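Per a 4 allergen (PDB 3EBW) is a major cockroach allergen recognised by IgE, whose lipocalin-like beta barrel probably binds a small hydrophobic molecule. Local coordinates at residues S3-T8 with T94-G99; T11-T16 with P74-D79; Y23-T28 with T128-A133; T28-E33 with R118-I123; Q53-A58 with T68-V73. All blocks are in the same frame, centred on the assembly; numbering follows the deposited sequence.

Contact 1 of 5, residues S3-T8 with T94-G99; sequences SCQIGT and TYFMVG. Unlike the reference sequence in segment 94-99: V98 (reference Ile).
The hydroxyl T8 OG1 donates to the backbone oxygen M97 O at 3.0 Å, the one hydrogen bond between 3-8 and 94-99. It approaches from above the carbonyl plane, 47° out of it, so the bond does not lie on a lone pair. Within its own loop, T8 OG1 also has a weak hydrogen bond with F10 N. The T8 torsion (chi1 168°) sets OG1 opposite the backbone N, aimed at strand 93-100, and its methyl CG2 then reaches the rim of the F96 ring, 3.9 Å from F96 CD1. T8 and F96 cross at about a right angle.

In the lipocalin barrel the N-terminal arm runs along the outside before the first strand begins, and here F96 is the side chain it lies across, over one face and along the rim. I6 CB lies over one face of the ring, 4.1 Å from the F96 centroid, in a CH-pi contact. On that same face sits I6 N, shifted toward the rim. C4 SG meets the ring obliquely, 5.5 Å from the F96 centroid, in a loose sulfur-aromatic contact; its covalent partner is C111 on strand 106-112, so the disulfide ties the arm to the neighbouring strand as well. Beyond F96 the strand carries a classic beta bulge, V98 and G99 both facing I107, and the isopropyl carbon V98 CG2 comes within 4.1 Å of G7 O.

Contact 2 of 5, residues T11-T16 with P74-D79; sequences TGLDMT and PSWTED. Unlike the reference sequence in segment 74-79: D79 (reference Asn).
The W76 indole has M15 over one face and 11-16 backbone at its edge. M15 CB stands almost squarely above the six-membered ring, 3.4 Å from the W76 centroid and 8° off the normal, a CH-pi contact. The two side chains slide past each other in opposite directions, which lays M15 CG over the ring junction as well. At the pyrrole edge W76 NE1 donates a weak hydrogen bond to L13 O, 3.1 Å away. The far rim is met obliquely by two oxygens: T16 OG1 is 3.5 Å from W76 CH2, and D14 runs beside the indole, its carboxylate turned 29° against the ring plane. D14 OD1 is in turn held by T16 OG1, 3.0 Å away on its syn side.

The opposite end is polar and lies at the surface. L13 N donates to E78 O at 3.0 Å. The E78 chain bends at chi2 (51°), which folds its carboxylate back to G12, where OE2 accepts from G12 N at 2.6 Å through its anti lone pair. L13 CD2 reaches past E78 to pack on the D79 backbone.

M15 and W76 also touch I52 and F81, and D14 N is hydrogen-bonded to Y102 OH. An N-terminal segment crossing loop 74-79 in this way is consistent with the closed end of a lipocalin barrel.

Contact 3 of 5, residues Y23-T28 with T128-A133; sequences YELFRT and TSFDDA
L25 CD1 sits over the centre of the F130 ring, 3.9 Å from the F130 centroid and 12° off the normal, a clear CH-pi contact. The same methyl lies 3.5 Å from S129 CA, while the other branch, L25 CD2, rests on T128 O. With CG anti to its carbonyl carbon (chi1 -56°), L25 directs this fork into the bend of 128-130. F26 adds a second aromatic partner for F130. Their ring planes are only 8° apart, yet the rings do not stack; they meet rim to rim with centroids 5.9 Å apart, and the nearest atoms are F26 CE1 and F130 CD2 at 3.7 Å.

Toward solvent the contact thins. T128 and S129 are exposed, and T128 gives Y23 a single methyl: T128 CG2 lies over the phenol face, 4.0 Å from the Y23 centroid, displaced toward the rim. The side chains of T128 and Y23 run side by side in the same direction. No hydrogen bond joins the two segments; the contact rests on van der Waals and CH-pi packing, part of it against backbone.

L25 and F26 form a classic beta bulge opposite I123, which F130 also touches. Just beyond, D131 is the N-cap of helix 132-142, and F130 packs on K135 and V138 there, so the contact fills the corner between strands 20-27 and 119-125 and the start of the helix lying outside the barrel.

Contact 4 of 5, residues T28-E33 with R118-I123; sequences TPNSDE and RHLYWI
T28 and Y121 hold each other through two hydrogen bonds: T28 N donates to Y121 O at 2.9 Å, and Y121 N returns a bond to the hydroxyl T28 OG1 at 3.0 Å and a nearly straight 169°. The T28 side chain thus serves Y121 N where a sheet partner would offer a carbonyl. The torsion responsible (chi1 -79°) keeps OG1 beside its own backbone N and turns the methyl CG2 the other way, onto L120 and R118.

T28 and L120 cross at about a right angle, and L120 CD1 lies 3.7 Å from T28 CG2. The N30 side chain crosses L120 likewise. R118 comes from the direction opposite to T28; its guanidinium is met obliquely by T28 CG2, and its hydrogen bonds cross the subunit interface to G50 O and T16 OG1 of the second subunit.

E33 and W122 cross obliquely but lie nearly flat with one another, carboxylate and indole planes 12° apart. W122 NE1 divides itself between both oxygens, weakly: E33 OE2 at 3.1 Å and E33 OE1 at 3.3 Å, the latter in the ring plane at the edge. L120 CB, from the same strand, lies over one indole face, toward its rim. E24 and E40 also bring carboxylates near E33, with R27 NE at long, weak ion-pair range. W122 also lies by a bound polyether, probably from the crystallisation liquor, consistent with a lining position in the lipocalin pocket.

Segment 28-33 leads from strand 20-27 toward 40-46 and rests on strand 119-125, which pairs with 20-27 and 106-112.

Contact 5 of 5, residues Q53-A58 with T68-V73; sequences QVTSVA and TSTGTV
T68 faces V57 as a non-hydrogen-bonded antiparallel pair. Their side chains lie alongside each other, with V57 CG2 3.5 Å from T68 OG1; the hydroxyl itself is hydrogen-bonded to Y163 OH. At S69 the strands exchange two backbone hydrogen bonds with S56: S69 N to S56 O at 2.9 Å, and S56 N to S69 O at 2.6 Å. S69 and S56 share a sheet face with V54, and a bound polyether, probably from the crystallisation liquor, reaches to about 3 Å of the S69 side chain.

T70 returns to the face of T68 and V57, where its cross-strand neighbour is T55. Both threonines keep OG1 anti to the carbonyl carbon (chi1 -74° in T70 and -85° in T55), and the hydroxyls meet in a hydrogen bond between T70 OG1 and T55 OG1, 2.6 Å, in which either may be the donor. G71 pairs with V54, G71 N donating to V54 O at 2.7 Å; V54 N also points to G71 O, though that bond is modelled implausibly short and its length is doubtful. Having no side chain, G71 presents its backbone to V54 CG1. T72 closes the ladder against Q53, their CA atoms 4.3 Å apart.

The strand axes run 161° apart, as antiparallel arms of a hairpin in the up-and-down meander of the lipocalin barrel. Strand 52-59 pairs along its other edge with 40-46, whereas the backbone of T72 bonds to A84.

Overall arrangement
From the N terminus, residues 3-8 reach forward to strand 93-100, so contact 1 closes a loop that contains contact 2 (11-16 with 74-79), which in turn encloses the short hairpin of contact 5. Contacts 1 and 2 meet directly, M97 N lying 3.0 Å from D79 O, and M15 of contact 2 packs on V73 of contact 5. Contacts 3 and 4 start on strand 20-27 and the loop after it, share T28, and nest, 4 inside 3; both enclose contact 5 and cross contacts 1 and 2. Together they fasten the N-terminal arm, loops 28-33 and 74-79 and the start of helix 132-142 onto the curled sheet, within which contact 5 joins two neighbouring strands.

Contact 1 of 5, residues S3-T8 with T94-G99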
# COMPACT_ATOMS: atom_id res chain seq x y z
N SER A 3 10.13 2.88 -19.88
CA SER A 3 9.77 4.29 -19.85
C SER A 3 8.44 4.36 -19.11
O SER A 3 7.63 3.44 -19.22
CB SER A 3 9.57 4.81 -21.26
OG SER A 3 8.54 4.08 -21.91
N CYS A 4 8.18 5.44 -18.40
CA CYS A 4 6.93 5.58 -17.65
C CYS A 4 5.75 6.12 -18.46
O CYS A 4 5.65 7.32 -18.69
CB CYS A 4 7.15 6.49 -16.44
SG CYS A 4 5.77 6.64 -15.26
N GLN A 5 4.84 5.24 -18.86
CA GLN A 5 3.67 5.67 -19.61
C GLN A 5 2.41 5.45 -18.76
O GLN A 5 2.18 4.37 -18.24
CB GLN A 5 3.54 4.86 -20.90
CG GLN A 5 4.86 4.60 -21.60
CD GLN A 5 5.64 5.87 -21.84
OE1 GLN A 5 5.16 6.79 -22.50
NE2 GLN A 5 6.85 5.93 -21.30
N ILE A 6 1.60 6.49 -18.61
CA ILE A 6 0.38 6.38 -17.83
C ILE A 6 -0.72 7.08 -18.61
O ILE A 6 -0.55 8.21 -19.11
CB ILE A 6 0.50 7.08 -16.43
CG1 ILE A 6 1.50 6.33 -15.54
CG2 ILE A 6 -0.84 7.12 -15.73
CD1 ILE A 6 1.70 7.01 -14.17
N GLY A 7 -1.86 6.41 -18.72
CA GLY A 7 -2.99 6.98 -19.41
C GLY A 7 -3.32 8.30 -18.77
O GLY A 7 -2.90 8.59 -17.66
N THR A 8 -4.08 9.11 -19.49
CA THR A 8 -4.51 10.43 -19.05
C THR A 8 -5.16 11.00 -20.30
O THR A 8 -4.73 10.71 -21.41
CB THR A 8 -3.31 11.31 -18.55
OG1 THR A 8 -3.74 12.67 -18.39
CG2 THR A 8 -2.15 11.26 -19.51
N THR A 94 9.66 12.13 -15.18
CA THR A 94 8.48 12.63 -15.92
C THR A 94 7.22 12.15 -15.24
O THR A 94 7.13 11.00 -14.89
CB THR A 94 8.44 12.14 -17.38
OG1 THR A 94 9.60 12.62 -18.07
CG2 THR A 94 7.20 12.66 -18.10
N TYR A 95 6.25 13.04 -15.08
CA TYR A 95 4.96 12.78 -14.44
C TYR A 95 3.78 13.19 -15.33
O TYR A 95 3.84 14.22 -16.04
CB TYR A 95 4.88 13.60 -13.15
CG TYR A 95 5.92 13.24 -12.14
CD1 TYR A 95 5.67 12.23 -11.21
CD2 TYR A 95 7.13 13.89 -12.10
CE1 TYR A 95 6.62 11.89 -10.27
CE2 TYR A 95 8.09 13.56 -11.17
CZ TYR A 95 7.83 12.56 -10.25
OH TYR A 95 8.75 12.22 -9.29
N PHE A 96 2.70 12.41 -15.28
CA PHE A 96 1.49 12.66 -16.07
C PHE A 96 0.44 13.39 -15.27
O PHE A 96 0.13 12.99 -14.18
CB PHE A 96 0.91 11.34 -16.56
CG PHE A 96 1.82 10.60 -17.48
CD1 PHE A 96 1.58 10.57 -18.84
CD2 PHE A 96 2.99 10.02 -16.99
CE1 PHE A 96 2.49 9.97 -19.70
CE2 PHE A 96 3.90 9.42 -17.84
CZ PHE A 96 3.65 9.39 -19.20
N MSE A 97 -0.12 14.46 -15.81
CA MSE A 97 -1.14 15.20 -15.10
C MSE A 97 -2.45 14.54 -15.46
O MSE A 97 -3.04 14.87 -16.47
CB MSE A 97 -1.16 16.63 -15.58
CG MSE A 97 -2.24 17.44 -14.94
SE MSE A 97 -2.04 17.39 -13.02
CE MSE A 97 -0.87 18.93 -12.79
N VAL A 98 -2.91 13.60 -14.65
CA VAL A 98 -4.16 12.90 -14.93
C VAL A 98 -5.42 13.77 -14.87
O VAL A 98 -6.37 13.54 -15.63
CB VAL A 98 -4.32 11.73 -13.97
CG1 VAL A 98 -5.67 11.04 -14.17
CG2 VAL A 98 -3.17 10.77 -14.17
N GLY A 99 -5.44 14.76 -13.99
CA GLY A 99 -6.60 15.62 -13.89
C GLY A 99 -6.53 16.68 -12.81
O GLY A 99 -6.18 16.40 -11.66

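Contact 2 of 5, residues T11-T16 with P74-D79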
# COMPACT_ATOMS: atom_id res chain seq x y z
N THR A 11 -5.53 17.80 -20.92
CA THR A 11 -4.80 18.64 -21.87
C THR A 11 -4.93 20.08 -21.42
O THR A 11 -5.75 20.39 -20.56
CB THR A 11 -5.37 18.64 -23.28
OG1 THR A 11 -6.69 19.19 -23.22
CG2 THR A 11 -5.38 17.25 -23.88
N GLY A 12 -4.13 20.94 -22.05
CA GLY A 12 -4.14 22.35 -21.73
C GLY A 12 -3.43 22.61 -20.42
O GLY A 12 -3.67 23.63 -19.77
N LEU A 13 -2.56 21.68 -20.03
CA LEU A 13 -1.82 21.79 -18.79
C LEU A 13 -0.99 23.07 -18.80
O LEU A 13 -0.29 23.37 -19.75
CB LEU A 13 -0.92 20.56 -18.59
CG LEU A 13 0.02 20.61 -17.37
CD1 LEU A 13 -0.79 20.76 -16.09
CD2 LEU A 13 0.88 19.38 -17.36
N ASP A 14 -1.08 23.83 -17.72
CA ASP A 14 -0.35 25.09 -17.58
C ASP A 14 0.28 25.15 -16.17
O ASP A 14 -0.31 25.67 -15.22
CB ASP A 14 -1.32 26.25 -17.84
CG ASP A 14 -0.66 27.61 -17.76
OD1 ASP A 14 0.58 27.67 -17.77
OD2 ASP A 14 -1.38 28.63 -17.69
N MSE A 15 1.49 24.61 -16.06
CA MSE A 15 2.21 24.57 -14.80
C MSE A 15 2.33 25.91 -14.13
O MSE A 15 2.78 26.02 -13.01
CB MSE A 15 3.60 23.94 -14.98
CG MSE A 15 3.53 22.44 -15.25
SE MSE A 15 2.49 21.46 -13.90
CE MSE A 15 3.94 21.17 -12.65
N THR A 16 1.91 26.96 -14.81
CA THR A 16 1.97 28.27 -14.23
C THR A 16 0.74 28.41 -13.36
O THR A 16 0.78 29.06 -12.32
CB THR A 16 1.99 29.34 -15.31
OG1 THR A 16 2.90 28.94 -16.33
CG2 THR A 16 2.46 30.66 -14.73
N PRO A 74 11.51 22.12 -15.51
CA PRO A 74 12.12 22.58 -16.76
C PRO A 74 11.32 22.48 -18.03
O PRO A 74 11.67 23.10 -19.04
CB PRO A 74 13.40 21.76 -16.82
CG PRO A 74 12.96 20.48 -16.33
CD PRO A 74 12.16 20.86 -15.10
N SER A 75 10.25 21.70 -18.03
CA SER A 75 9.42 21.59 -19.22
C SER A 75 8.08 20.99 -18.88
O SER A 75 7.83 20.60 -17.76
CB SER A 75 10.09 20.74 -20.28
OG SER A 75 10.01 19.39 -19.97
N TRP A 76 7.21 20.95 -19.87
CA TRP A 76 5.89 20.38 -19.67
C TRP A 76 5.06 20.39 -20.94
O TRP A 76 4.94 21.40 -21.63
CB TRP A 76 5.16 21.09 -18.52
CG TRP A 76 4.44 22.36 -18.81
CD1 TRP A 76 3.21 22.50 -19.41
CD2 TRP A 76 4.80 23.67 -18.33
NE1 TRP A 76 2.79 23.82 -19.33
CE2 TRP A 76 3.74 24.55 -18.67
CE3 TRP A 76 5.90 24.18 -17.65
CZ2 TRP A 76 3.77 25.90 -18.34
CZ3 TRP A 76 5.92 25.52 -17.32
CH2 TRP A 76 4.86 26.36 -17.66
N THR A 77 4.52 19.22 -21.26
CA THR A 77 3.70 19.04 -22.44
C THR A 77 2.24 19.35 -22.19
O THR A 77 1.89 20.03 -21.23
CB THR A 77 3.83 17.63 -22.96
OG1 THR A 77 5.19 17.23 -22.85
CG2 THR A 77 3.44 17.57 -24.44
N GLU A 78 1.39 18.84 -23.07
CA GLU A 78 -0.05 19.07 -23.00
C GLU A 78 -0.67 18.50 -21.72
O GLU A 78 -1.64 19.05 -21.20
CB GLU A 78 -0.69 18.48 -24.25
CG GLU A 78 -1.98 19.18 -24.67
CD GLU A 78 -1.82 20.68 -24.76
OE1 GLU A 78 -1.08 21.16 -25.65
OE2 GLU A 78 -2.44 21.39 -23.94
N ASP A 79 -0.09 17.41 -21.21
CA ASP A 79 -0.57 16.78 -19.97
C ASP A 79 0.59 16.04 -19.29
O ASP A 79 0.42 14.94 -18.76
CB ASP A 79 -1.67 15.79 -20.30
CG ASP A 79 -1.16 14.62 -21.14
OD1 ASP A 79 0.01 14.63 -21.56
OD2 ASP A 79 -1.95 13.68 -21.38

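Contact 3 of 5, residues Y23-T28 with T128-A133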
# COMPACT_ATOMS: atom_id res chain seq x y z
N TYR A 23 -1.42 19.92 -0.95
CA TYR A 23 -1.29 18.91 0.09
C TYR A 23 -1.63 17.53 -0.49
O TYR A 23 -2.60 17.37 -1.23
CB TYR A 23 -2.21 19.21 1.28
CG TYR A 23 -1.87 20.50 2.00
CD1 TYR A 23 -0.64 20.68 2.63
CD2 TYR A 23 -2.77 21.57 2.00
CE1 TYR A 23 -0.33 21.89 3.23
CE2 TYR A 23 -2.45 22.78 2.61
CZ TYR A 23 -1.24 22.93 3.21
OH TYR A 23 -0.95 24.15 3.76
N GLU A 24 -0.80 16.54 -0.17
CA GLU A 24 -1.04 15.19 -0.66
C GLU A 24 -2.08 14.53 0.25
O GLU A 24 -1.77 14.18 1.38
CB GLU A 24 0.27 14.40 -0.68
CG GLU A 24 0.14 12.98 -1.14
CD GLU A 24 1.48 12.39 -1.56
OE1 GLU A 24 1.58 11.15 -1.67
OE2 GLU A 24 2.43 13.17 -1.77
N LEU A 25 -3.30 14.37 -0.23
CA LEU A 25 -4.35 13.79 0.60
C LEU A 25 -4.53 12.28 0.49
O LEU A 25 -4.96 11.65 1.45
CB LEU A 25 -5.66 14.50 0.34
CG LEU A 25 -5.54 16.00 0.56
CD1 LEU A 25 -6.94 16.65 0.54
CD2 LEU A 25 -4.80 16.28 1.87
N PHE A 26 -4.24 11.71 -0.67
CA PHE A 26 -4.32 10.27 -0.84
C PHE A 26 -3.17 9.91 -1.75
O PHE A 26 -2.69 10.76 -2.49
CB PHE A 26 -5.63 9.86 -1.50
CG PHE A 26 -6.83 10.28 -0.74
CD1 PHE A 26 -7.21 11.60 -0.72
CD2 PHE A 26 -7.56 9.36 -0.02
CE1 PHE A 26 -8.33 12.00 -0.00
CE2 PHE A 26 -8.68 9.74 0.70
CZ PHE A 26 -9.07 11.06 0.71
N ARG A 27 -2.73 8.66 -1.70
CA ARG A 27 -1.62 8.22 -2.54
C ARG A 27 -1.66 6.72 -2.69
O ARG A 27 -2.19 6.01 -1.84
CB ARG A 27 -0.29 8.59 -1.91
CG ARG A 27 0.01 7.78 -0.65
CD ARG A 27 1.46 7.85 -0.20
NE ARG A 27 1.65 8.82 0.88
CZ ARG A 27 2.24 8.55 2.04
NH1 ARG A 27 2.69 7.33 2.31
NH2 ARG A 27 2.36 9.50 2.95
N THR A 28 -1.08 6.22 -3.78
CA THR A 28 -0.99 4.80 -3.99
C THR A 28 0.05 4.39 -2.96
O THR A 28 1.13 4.99 -2.91
CB THR A 28 -0.43 4.47 -5.39
OG1 THR A 28 -1.47 4.61 -6.37
CG2 THR A 28 0.15 3.05 -5.44
N THR A 128 -6.83 21.00 3.04
CA THR A 128 -6.18 19.88 3.72
C THR A 128 -7.14 18.72 3.77
O THR A 128 -6.92 17.78 4.52
CB THR A 128 -5.79 20.22 5.16
OG1 THR A 128 -6.89 20.86 5.80
CG2 THR A 128 -4.55 21.10 5.19
N SER A 129 -8.20 18.77 2.97
CA SER A 129 -9.21 17.70 2.92
C SER A 129 -10.26 17.97 1.86
O SER A 129 -10.49 19.12 1.49
CB SER A 129 -9.89 17.57 4.27
OG SER A 129 -10.43 18.82 4.68
N PHE A 130 -10.92 16.93 1.39
CA PHE A 130 -11.94 17.10 0.36
C PHE A 130 -13.37 17.17 0.89
O PHE A 130 -13.72 16.45 1.82
CB PHE A 130 -11.88 15.95 -0.65
CG PHE A 130 -10.63 15.90 -1.48
CD1 PHE A 130 -10.03 17.07 -1.95
CD2 PHE A 130 -10.08 14.69 -1.86
CE1 PHE A 130 -8.92 17.02 -2.77
CE2 PHE A 130 -8.99 14.63 -2.67
CZ PHE A 130 -8.40 15.79 -3.13
N ASP A 131 -14.19 18.03 0.31
CA ASP A 131 -15.59 18.10 0.71
C ASP A 131 -16.25 17.03 -0.17
O ASP A 131 -15.78 16.76 -1.26
CB ASP A 131 -16.19 19.49 0.45
CG ASP A 131 -16.06 19.93 -0.99
OD1 ASP A 131 -16.43 21.09 -1.29
OD2 ASP A 131 -15.60 19.14 -1.83
N ASP A 132 -17.33 16.42 0.31
CA ASP A 132 -17.98 15.37 -0.47
C ASP A 132 -18.13 15.72 -1.94
O ASP A 132 -18.16 14.84 -2.80
CB ASP A 132 -19.33 15.02 0.18
CG ASP A 132 -19.15 14.37 1.54
OD1 ASP A 132 -18.76 13.18 1.59
OD2 ASP A 132 -19.36 15.06 2.57
N ALA A 133 -18.21 17.02 -2.23
CA ALA A 133 -18.33 17.49 -3.60
C ALA A 133 -17.12 17.06 -4.43
O ALA A 133 -17.24 16.27 -5.38
CB ALA A 133 -18.45 19.00 -3.61

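Contact 4 of 5, residues T28-E33 with R118-I123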
# COMPACT_ATOMS: atom_id res chain seq x y z
N THR A 28 -1.08 6.22 -3.78
CA THR A 28 -0.99 4.80 -3.99
C THR A 28 0.05 4.39 -2.96
O THR A 28 1.13 4.99 -2.91
CB THR A 28 -0.43 4.47 -5.39
OG1 THR A 28 -1.47 4.61 -6.37
CG2 THR A 28 0.15 3.05 -5.44
N PRO A 29 -0.26 3.40 -2.11
CA PRO A 29 0.65 2.90 -1.07
C PRO A 29 1.94 2.44 -1.72
O PRO A 29 1.89 1.82 -2.77
CB PRO A 29 -0.11 1.72 -0.49
CG PRO A 29 -1.53 2.06 -0.74
CD PRO A 29 -1.51 2.64 -2.12
N ASN A 30 3.09 2.72 -1.12
CA ASN A 30 4.37 2.30 -1.71
C ASN A 30 5.47 2.43 -0.67
O ASN A 30 5.32 3.19 0.28
CB ASN A 30 4.74 3.20 -2.90
CG ASN A 30 5.05 4.63 -2.48
OD1 ASN A 30 4.17 5.48 -2.38
ND2 ASN A 30 6.31 4.89 -2.20
N SER A 31 6.56 1.71 -0.86
CA SER A 31 7.67 1.72 0.08
C SER A 31 8.25 3.11 0.29
O SER A 31 7.87 3.79 1.23
CB SER A 31 8.77 0.76 -0.40
OG SER A 31 9.11 1.03 -1.74
N ASP A 32 9.17 3.54 -0.57
CA ASP A 32 9.74 4.88 -0.42
C ASP A 32 8.64 5.95 -0.43
O ASP A 32 8.28 6.46 -1.48
CB ASP A 32 10.79 5.15 -1.52
CG ASP A 32 10.23 5.06 -2.92
OD1 ASP A 32 9.67 6.06 -3.41
OD2 ASP A 32 10.35 3.98 -3.54
N GLU A 33 8.13 6.26 0.76
CA GLU A 33 7.06 7.23 0.99
C GLU A 33 6.23 6.71 2.18
O GLU A 33 5.24 7.35 2.61
CB GLU A 33 6.18 7.39 -0.25
CG GLU A 33 5.06 8.41 -0.13
CD GLU A 33 4.63 8.95 -1.49
OE1 GLU A 33 5.20 8.47 -2.49
OE2 GLU A 33 3.73 9.83 -1.57
N ARG A 118 5.28 -0.45 -11.99
CA ARG A 118 4.40 0.02 -10.92
C ARG A 118 4.03 1.50 -11.03
O ARG A 118 4.88 2.39 -10.88
CB ARG A 118 5.08 -0.25 -9.57
CG ARG A 118 4.14 -0.57 -8.40
CD ARG A 118 3.28 0.61 -8.02
NE ARG A 118 2.34 0.31 -6.93
CZ ARG A 118 2.71 -0.10 -5.73
NH1 ARG A 118 3.99 -0.27 -5.45
NH2 ARG A 118 1.79 -0.32 -4.80
N HIS A 119 2.75 1.76 -11.28
CA HIS A 119 2.28 3.14 -11.37
C HIS A 119 1.89 3.67 -10.00
O HIS A 119 1.44 2.92 -9.13
CB HIS A 119 1.08 3.23 -12.31
CG HIS A 119 1.43 2.95 -13.74
ND1 HIS A 119 0.59 3.28 -14.78
CD2 HIS A 119 2.53 2.40 -14.30
CE1 HIS A 119 1.16 2.95 -15.92
NE2 HIS A 119 2.34 2.42 -15.66
N LEU A 120 2.04 4.98 -9.80
CA LEU A 120 1.69 5.58 -8.52
C LEU A 120 0.79 6.78 -8.74
O LEU A 120 1.11 7.65 -9.55
CB LEU A 120 2.96 6.04 -7.77
CG LEU A 120 4.08 5.10 -7.29
CD1 LEU A 120 3.54 4.07 -6.33
CD2 LEU A 120 4.70 4.40 -8.44
N TYR A 121 -0.34 6.84 -8.05
CA TYR A 121 -1.22 8.01 -8.19
C TYR A 121 -1.16 8.85 -6.92
O TYR A 121 -1.08 8.30 -5.84
CB TYR A 121 -2.68 7.62 -8.47
CG TYR A 121 -2.87 6.99 -9.83
CD1 TYR A 121 -3.59 7.64 -10.82
CD2 TYR A 121 -2.31 5.75 -10.12
CE1 TYR A 121 -3.76 7.09 -12.06
CE2 TYR A 121 -2.45 5.19 -11.36
CZ TYR A 121 -3.19 5.86 -12.33
OH TYR A 121 -3.39 5.27 -13.56
N TRP A 122 -1.17 10.17 -7.07
CA TRP A 122 -1.12 11.09 -5.95
C TRP A 122 -2.29 12.06 -6.10
O TRP A 122 -2.41 12.76 -7.09
CB TRP A 122 0.22 11.83 -5.94
CG TRP A 122 1.42 10.94 -5.63
CD1 TRP A 122 1.77 10.44 -4.41
CD2 TRP A 122 2.42 10.46 -6.56
NE1 TRP A 122 2.93 9.68 -4.51
CE2 TRP A 122 3.34 9.67 -5.81
CE3 TRP A 122 2.63 10.60 -7.93
CZ2 TRP A 122 4.44 9.05 -6.39
CZ3 TRP A 122 3.74 9.97 -8.50
CH2 TRP A 122 4.62 9.20 -7.73
N ILE A 123 -3.19 12.06 -5.12
CA ILE A 123 -4.36 12.94 -5.18
C ILE A 123 -3.98 14.12 -4.30
O ILE A 123 -3.55 13.92 -3.17
CB ILE A 123 -5.64 12.20 -4.66
CG1 ILE A 123 -6.11 11.14 -5.68
CG2 ILE A 123 -6.78 13.17 -4.49
CD1 ILE A 123 -5.10 10.06 -5.97

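Contact 5 of 5, residues Q53-A58 with T68-V73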
# COMPACT_ATOMS: atom_id res chain seq x y z
N GLN A 53 9.70 26.72 -9.68
CA GLN A 53 10.44 26.00 -8.68
C GLN A 53 9.51 25.14 -7.84
O GLN A 53 8.38 25.55 -7.50
CB GLN A 53 11.15 27.03 -7.83
CG GLN A 53 12.50 26.65 -7.38
CD GLN A 53 13.19 27.83 -6.79
OE1 GLN A 53 12.68 28.45 -5.85
NE2 GLN A 53 14.35 28.18 -7.35
N VAL A 54 9.97 23.94 -7.50
CA VAL A 54 9.13 23.10 -6.66
C VAL A 54 9.85 22.60 -5.41
O VAL A 54 10.99 22.13 -5.45
CB VAL A 54 8.54 21.92 -7.45
CG1 VAL A 54 9.60 20.88 -7.74
CG2 VAL A 54 7.38 21.34 -6.67
N THR A 55 9.17 22.76 -4.28
CA THR A 55 9.72 22.29 -3.02
C THR A 55 8.82 21.25 -2.39
O THR A 55 7.66 21.49 -2.12
CB THR A 55 9.92 23.42 -2.00
OG1 THR A 55 11.19 24.04 -2.23
CG2 THR A 55 9.90 22.86 -0.58
N SER A 56 9.42 20.09 -2.17
CA SER A 56 8.75 18.98 -1.53
C SER A 56 9.06 19.00 -0.03
O SER A 56 10.23 19.05 0.38
CB SER A 56 9.24 17.67 -2.12
OG SER A 56 8.87 16.62 -1.27
N VAL A 57 8.01 19.00 0.78
CA VAL A 57 8.19 19.01 2.22
C VAL A 57 7.45 17.81 2.80
O VAL A 57 6.25 17.64 2.54
CB VAL A 57 7.65 20.34 2.85
CG1 VAL A 57 7.21 20.12 4.29
CG2 VAL A 57 8.73 21.39 2.83
N ALA A 58 8.16 16.99 3.57
CA ALA A 58 7.54 15.82 4.21
C ALA A 58 8.03 15.56 5.63
O ALA A 58 9.24 15.53 5.90
CB ALA A 58 7.77 14.58 3.37
N THR A 68 13.16 18.09 3.32
CA THR A 68 12.88 19.22 2.44
C THR A 68 13.73 19.07 1.19
O THR A 68 14.96 19.05 1.28
CB THR A 68 13.23 20.57 3.14
OG1 THR A 68 12.05 21.10 3.76
CG2 THR A 68 13.76 21.59 2.16
N SER A 69 13.06 18.94 0.05
CA SER A 69 13.74 18.80 -1.23
C SER A 69 13.19 19.80 -2.25
O SER A 69 12.01 20.15 -2.22
CB SER A 69 13.57 17.38 -1.76
OG SER A 69 14.33 17.21 -2.94
N THR A 70 14.05 20.26 -3.14
CA THR A 70 13.62 21.22 -4.15
C THR A 70 13.98 20.75 -5.54
O THR A 70 14.84 19.89 -5.72
CB THR A 70 14.26 22.62 -3.91
OG1 THR A 70 13.63 23.25 -2.79
CG2 THR A 70 14.11 23.51 -5.13
N GLY A 71 13.29 21.30 -6.52
CA GLY A 71 13.55 20.96 -7.90
C GLY A 71 12.86 21.99 -8.76
O GLY A 71 12.00 22.74 -8.28
N THR A 72 13.23 22.05 -10.03
CA THR A 72 12.58 22.99 -10.93
C THR A 72 11.84 22.13 -11.94
O THR A 72 12.23 20.97 -12.16
CB THR A 72 13.62 23.84 -11.69
OG1 THR A 72 14.45 22.99 -12.48
CG2 THR A 72 14.49 24.63 -10.70
N VAL A 73 10.76 22.67 -12.51
CA VAL A 73 10.04 21.94 -13.55
C VAL A 73 10.45 22.63 -14.86
O VAL A 73 9.86 23.58 -15.27
CB VAL A 73 8.46 21.94 -13.32
CG1 VAL A 73 8.04 23.04 -12.38
CG2 VAL A 73 7.73 22.05 -14.66